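Local coordinates for DltD domain-containing protein (Beauveria bassiana, PDB 7D78) that is a fungal thioesterase of the alpha/beta hydrolase fold that probably cyclises polyketide chains into medium-ring lactones, at residues S26-V30 against G42-A46; D36-R41 against R88-D94. All coordinates share one frame; numbering follows the deposited sequence.

Contact 1: S26-V30 against G42-A46; sequences SFQVV and GRFYA
Phe-27 packs on two side chains of the facing strand, Arg-43 against its ring and Tyr-45 against its CB, the tight part of the contact. Over one ring face the guanidinium of Arg-43 lies almost parallel, planes 9° and centres 4.1 Å apart, and Arg-43 CD sits above the middle of the ring. Phe-27 CB stands over the centre of the Tyr-45 ring, 3.5 Å from its centroid. With CG between the backbone N and the carbonyl carbon (chi1 68°), the phenyl group is swung over the extended Arg-43 chain. Arg-43 NH1 also donates, near its guanidinium plane, to Tyr-45 OH at 3.0 Å, which, with the stack, limits the turn of the flat group. An alanine in place of Arg-43 would probably leave that face of Phe-27 without its stacked cover and take from Tyr-45 OH its donor. On the other face of the sheet, Val-30 CG2 packs alongside Phe-44 CB at 3.5 Å. The solvent side is looser: the side chains of Gln-28 and Val-29 are exposed and add little, and at the first modelled residue a water bridges Ser-26 O and Ala-46 N. Between the two strands run antiparallel bonds, Phe-44 N to Gln-28 O (2.8 Å) and Gln-28 N to Phe-44 O (2.9 Å), then the Val-30 and Gly-42 pair. This is a beta hairpin, the antiparallel start of the alpha/beta hydrolase sheet.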
loop_
_atom_site.group_PDB
_atom_site.type_symbol
_atom_site.label_atom_id
_atom_site.label_comp_id
_atom_site.label_asym_id
_atom_site.label_seq_id
_atom_site.Cartn_x
_atom_site.Cartn_y
_atom_site.Cartn_z
ATOM N N SER A 26 34.743 -2.898 -12.808
ATOM C CA SER A 26 34.290 -1.544 -13.122
ATOM C C SER A 26 32.786 -1.513 -13.350
ATOM O O SER A 26 32.156 -2.550 -13.581
ATOM C CB SER A 26 35.007 -0.995 -14.358
ATOM O OG SER A 26 34.524 -1.617 -15.535
ATOM N N PHE A 27 32.219 -0.313 -13.299
ATOM C CA PHE A 27 30.782 -0.131 -13.399
ATOM C C PHE A 27 30.493 1.087 -14.262
ATOM O O PHE A 27 31.321 1.994 -14.392
ATOM C CB PHE A 27 30.132 0.019 -12.006
ATOM C CG PHE A 27 30.496 1.296 -11.286
ATOM C CD1 PHE A 27 29.764 2.467 -11.493
ATOM C CD2 PHE A 27 31.550 1.324 -10.380
ATOM C CE1 PHE A 27 30.092 3.646 -10.826
ATOM C CE2 PHE A 27 31.882 2.504 -9.708
ATOM C CZ PHE A 27 31.150 3.663 -9.940
ATOM N N GLN A 28 29.304 1.087 -14.853
ATOM C CA GLN A 28 28.767 2.215 -15.596
ATOM C C GLN A 28 27.492 2.686 -14.916
ATOM O O GLN A 28 26.815 1.907 -14.243
ATOM C CB GLN A 28 28.467 1.836 -17.051
ATOM C CG GLN A 28 29.700 1.417 -17.823
ATOM C CD GLN A 28 30.842 2.407 -17.652
ATOM O OE1 GLN A 28 30.712 3.590 -17.983
ATOM N NE2 GLN A 28 31.966 1.929 -17.121
ATOM N N VAL A 29 27.182 3.972 -15.069
ATOM C CA VAL A 29 25.920 4.491 -14.563
ATOM C C VAL A 29 24.804 4.030 -15.489
ATOM O O VAL A 29 24.901 4.163 -16.711
ATOM C CB VAL A 29 25.965 6.022 -14.464
ATOM C CG1 VAL A 29 24.576 6.563 -14.186
ATOM C CG2 VAL A 29 26.924 6.458 -13.367
ATOM N N VAL A 30 23.751 3.456 -14.920
ATOM C CA VAL A 30 22.615 2.997 -15.704
ATOM C C VAL A 30 21.347 3.534 -15.050
ATOM O O VAL A 30 21.171 3.412 -13.831
ATOM C CB VAL A 30 22.589 1.457 -15.832
ATOM C CG1 VAL A 30 21.186 0.952 -16.192
ATOM C CG2 VAL A 30 23.594 1.007 -16.914
ATOM N N GLY A 42 21.646 4.048 -10.844
ATOM C CA GLY A 42 22.452 3.063 -10.151
ATOM C C GLY A 42 23.730 2.716 -10.889
ATOM O O GLY A 42 24.016 3.237 -11.971
ATOM N N ARG A 43 24.516 1.830 -10.265
ATOM C CA ARG A 43 25.758 1.312 -10.834
ATOM C C ARG A 43 25.484 -0.046 -11.461
ATOM O O ARG A 43 24.930 -0.927 -10.801
ATOM C CB ARG A 43 26.842 1.137 -9.775
ATOM C CG ARG A 43 27.202 2.365 -8.970
ATOM C CD ARG A 43 28.273 1.969 -7.977
ATOM N NE ARG A 43 28.918 3.123 -7.359
ATOM C CZ ARG A 43 30.021 3.047 -6.625
ATOM N NH1 ARG A 43 30.608 1.872 -6.427
ATOM N NH2 ARG A 43 30.536 4.147 -6.097
ATOM N N PHE A 44 25.879 -0.214 -12.719
ATOM C CA PHE A 44 25.739 -1.482 -13.423
ATOM C C PHE A 44 27.124 -2.071 -13.640
ATOM O O PHE A 44 27.963 -1.461 -14.313
ATOM C CB PHE A 44 25.017 -1.298 -14.755
ATOM C CG PHE A 44 24.750 -2.583 -15.478
ATOM C CD1 PHE A 44 23.836 -3.496 -14.972
ATOM C CD2 PHE A 44 25.421 -2.886 -16.653
ATOM C CE1 PHE A 44 23.575 -4.682 -15.630
ATOM C CE2 PHE A 44 25.170 -4.074 -17.325
ATOM C CZ PHE A 44 24.245 -4.979 -16.812
ATOM N N TYR A 45 27.363 -3.228 -13.043
ATOM C CA TYR A 45 28.622 -3.961 -13.162
ATOM C C TYR A 45 28.414 -5.044 -14.221
ATOM O O TYR A 45 27.833 -6.093 -13.936
ATOM C CB TYR A 45 29.014 -4.557 -11.813
ATOM C CG TYR A 45 29.366 -3.552 -10.724
ATOM C CD1 TYR A 45 28.374 -2.826 -10.062
ATOM C CD2 TYR A 45 30.691 -3.356 -10.333
ATOM C CE1 TYR A 45 28.693 -1.920 -9.044
ATOM C CE2 TYR A 45 31.024 -2.451 -9.320
ATOM C CZ TYR A 45 30.018 -1.738 -8.679
ATOM O OH TYR A 45 30.339 -0.845 -7.679
ATOM N N ALA A 46 28.868 -4.781 -15.448
ATOM C CA ALA A 46 28.601 -5.647 -16.591
ATOM C C ALA A 46 29.592 -6.807 -16.646
ATOM O O ALA A 46 30.706 -6.729 -16.130
ATOM C CB ALA A 46 28.683 -4.857 -17.898
HETATM O O HOH W 1 30.880 -2.852 -16.025
#

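Contact 2: D36-R41 against R88-D94; sequences DGIIIR and RSIGDSD
A polar contact of two salt bridges and several backbone bonds, near the surface, ties the entry to strand 39-45 to the loop that follows strand 81-86, with the Arg-41 to Asp-94 bridge at one end and the Asp-36 to Arg-88 bridge at the other. Arg-88 meets the Asp-36 carboxylate end-on: Arg-88 NH1 reaches Asp-36 OD2 on its syn lone pair at 2.9 Å, while Arg-88 NH2 approaches Asp-36 OD1 from above the carboxylate plane at 3.2 Å. Thr-34 also bonds Asp-36 OD1, and Asp-109 shares Arg-88 NH2. Ile-38 lies over a face of this guanidinium. Asp-94 uses both carboxylate oxygens, each met from above the plane and on the same side of it: Asp-94 OD2 takes Ile-39 N at 2.8 Å, Asp-94 OD1 takes Arg-41 NH1 at 3.0 Å, and Asp-94 N donates to Ile-39 O. Arg-41, extended from CG to NE, carries NH1 far enough to reach Asp-92 O as well (2.9 Å). Ser-93 OG accepts the Arg-41 amide in a nearly straight bond, 176° at the hydrogen, and is also bonded to Asp-86 O at the end of strand 81-86. Around it, Glu-31 of strand 28-33 pairs with Arg-41 NE, and helix 103-118 packs against Ile-40 through Ile-113 and against Arg-88 through Gln-105.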
loop_
_atom_site.group_PDB
_atom_site.type_symbol
_atom_site.label_atom_id
_atom_site.label_comp_id
_atom_site.label_asym_id
_atom_site.label_seq_id
_atom_site.Cartn_x
_atom_site.Cartn_y
_atom_site.Cartn_z
ATOM N N ASP A 36 5.660 6.323 -14.131
ATOM C CA ASP A 36 5.280 7.718 -13.911
ATOM C C ASP A 36 6.371 8.712 -14.327
ATOM O O ASP A 36 6.216 9.919 -14.106
ATOM C CB ASP A 36 4.848 7.942 -12.443
ATOM C CG ASP A 36 6.011 7.919 -11.448
ATOM O OD1 ASP A 36 7.148 7.561 -11.808
ATOM O OD2 ASP A 36 5.777 8.263 -10.271
ATOM N N GLY A 37 7.453 8.246 -14.939
ATOM C CA GLY A 37 8.446 9.144 -15.512
ATOM C C GLY A 37 9.622 9.504 -14.619
ATOM O O GLY A 37 10.449 10.332 -15.014
ATOM N N ILE A 38 9.720 8.925 -13.443
ATOM C CA ILE A 38 10.844 9.141 -12.532
ATOM C C ILE A 38 12.034 8.334 -13.041
ATOM O O ILE A 38 11.863 7.275 -13.659
ATOM C CB ILE A 38 10.412 8.731 -11.100
ATOM C CG1 ILE A 38 9.988 9.955 -10.292
ATOM C CG2 ILE A 38 11.471 7.940 -10.345
ATOM C CD1 ILE A 38 8.909 10.756 -10.957
ATOM N N ILE A 39 13.246 8.849 -12.837
ATOM C CA ILE A 39 14.471 8.149 -13.224
ATOM C C ILE A 39 15.114 7.551 -11.980
ATOM O O ILE A 39 15.456 8.280 -11.043
ATOM C CB ILE A 39 15.462 9.089 -13.929
ATOM C CG1 ILE A 39 14.796 9.815 -15.094
ATOM C CG2 ILE A 39 16.704 8.314 -14.374
ATOM C CD1 ILE A 39 14.799 9.048 -16.355
ATOM N N ILE A 40 15.306 6.227 -11.983
ATOM C CA ILE A 40 16.095 5.531 -10.967
ATOM C C ILE A 40 17.528 5.435 -11.478
ATOM O O ILE A 40 17.748 5.064 -12.637
ATOM C CB ILE A 40 15.525 4.124 -10.696
ATOM C CG1 ILE A 40 14.081 4.204 -10.171
ATOM C CG2 ILE A 40 16.457 3.315 -9.787
ATOM C CD1 ILE A 40 13.958 4.887 -8.834
ATOM N N ARG A 41 18.504 5.744 -10.625
ATOM C CA ARG A 41 19.910 5.733 -11.013
ATOM C C ARG A 41 20.697 4.721 -10.192
ATOM O O ARG A 41 20.471 4.568 -8.987
ATOM C CB ARG A 41 20.540 7.146 -10.858
ATOM C CG ARG A 41 19.795 8.189 -11.696
ATOM C CD ARG A 41 20.506 9.537 -11.813
ATOM N NE ARG A 41 19.781 10.363 -12.783
ATOM C CZ ARG A 41 18.680 11.046 -12.489
ATOM N NH1 ARG A 41 18.206 11.026 -11.244
ATOM N NH2 ARG A 41 18.057 11.752 -13.426
ATOM N N ARG A 88 13.685 5.109 -5.228
ATOM C CA ARG A 88 12.948 6.353 -5.426
ATOM C C ARG A 88 13.103 7.312 -4.247
ATOM O O ARG A 88 12.960 6.917 -3.087
ATOM C CB ARG A 88 11.470 6.022 -5.639
ATOM C CG ARG A 88 10.589 7.262 -5.826
ATOM C CD ARG A 88 9.139 6.863 -5.932
ATOM N NE ARG A 88 8.879 6.087 -7.138
ATOM C CZ ARG A 88 8.216 6.552 -8.190
ATOM N NH1 ARG A 88 7.760 7.793 -8.181
ATOM N NH2 ARG A 88 8.013 5.779 -9.247
ATOM N N SER A 89 13.422 8.576 -4.563
ATOM C CA SER A 89 13.550 9.719 -3.653
ATOM C C SER A 89 14.790 9.655 -2.768
ATOM O O SER A 89 14.903 10.454 -1.825
ATOM C CB SER A 89 12.302 9.903 -2.768
ATOM O OG SER A 89 12.383 9.087 -1.616
ATOM N N ILE A 90 15.730 8.749 -3.059
ATOM C CA ILE A 90 16.931 8.530 -2.264
ATOM C C ILE A 90 18.160 8.752 -3.144
ATOM O O ILE A 90 18.174 8.357 -4.313
ATOM C CB ILE A 90 16.938 7.101 -1.677
ATOM C CG1 ILE A 90 15.770 6.928 -0.703
ATOM C CG2 ILE A 90 18.288 6.770 -1.038
ATOM C CD1 ILE A 90 15.533 5.491 -0.275
ATOM N N GLY A 91 19.186 9.384 -2.577
ATOM C CA GLY A 91 20.482 9.414 -3.234
ATOM C C GLY A 91 20.398 10.099 -4.579
ATOM O O GLY A 91 19.866 11.209 -4.704
ATOM N N ASP A 92 20.914 9.421 -5.607
ATOM C CA ASP A 92 21.014 9.990 -6.943
ATOM C C ASP A 92 19.700 9.940 -7.717
ATOM O O ASP A 92 19.615 10.538 -8.795
ATOM C CB ASP A 92 22.102 9.260 -7.762
ATOM C CG ASP A 92 23.532 9.588 -7.302
ATOM O OD1 ASP A 92 23.749 10.624 -6.633
ATOM O OD2 ASP A 92 24.447 8.800 -7.629
ATOM N N SER A 93 18.680 9.239 -7.214
ATOM C CA SER A 93 17.491 8.977 -8.013
ATOM C C SER A 93 16.449 10.081 -7.878
ATOM O O SER A 93 16.373 10.780 -6.864
ATOM C CB SER A 93 16.864 7.638 -7.622
ATOM O OG SER A 93 17.752 6.586 -7.904
ATOM N N ASP A 94 15.637 10.222 -8.924
ATOM C CA ASP A 94 14.456 11.074 -8.862
ATOM C C ASP A 94 13.521 10.624 -7.744
ATOM O O ASP A 94 13.603 9.504 -7.234
ATOM C CB ASP A 94 13.676 11.020 -10.176
ATOM C CG ASP A 94 14.394 11.684 -11.324
ATOM O OD1 ASP A 94 15.454 12.298 -11.109
ATOM O OD2 ASP A 94 13.868 11.588 -12.452
HETATM O O HOH W 2 16.257 14.099 -13.006
#

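Overall arrangement
Strand 39-45 carries both contacts, whose centres lie about 16 Å apart: residues 42-46 pair with strand 28-33 in contact 1, and residues 36-41 meet the 88-94 loop in contact 2. Arg-41 and Gly-42 adjoin in sequence, yet the contacts do not otherwise touch. The same strand is flanked in the sheet by 28-33 and 81-86, so contact 1 joins it to an edge strand of the sheet within this chain, whereas contact 2 ties it to the loop leaving the next strand inward. Their centres lie about 18 and 15 Å from the centre of the chain. Ser-134, His-296 and Asp-267, arranged like a catalytic triad, belong to neither contact, nor does the sodium site at Glu-166 and Lys-170.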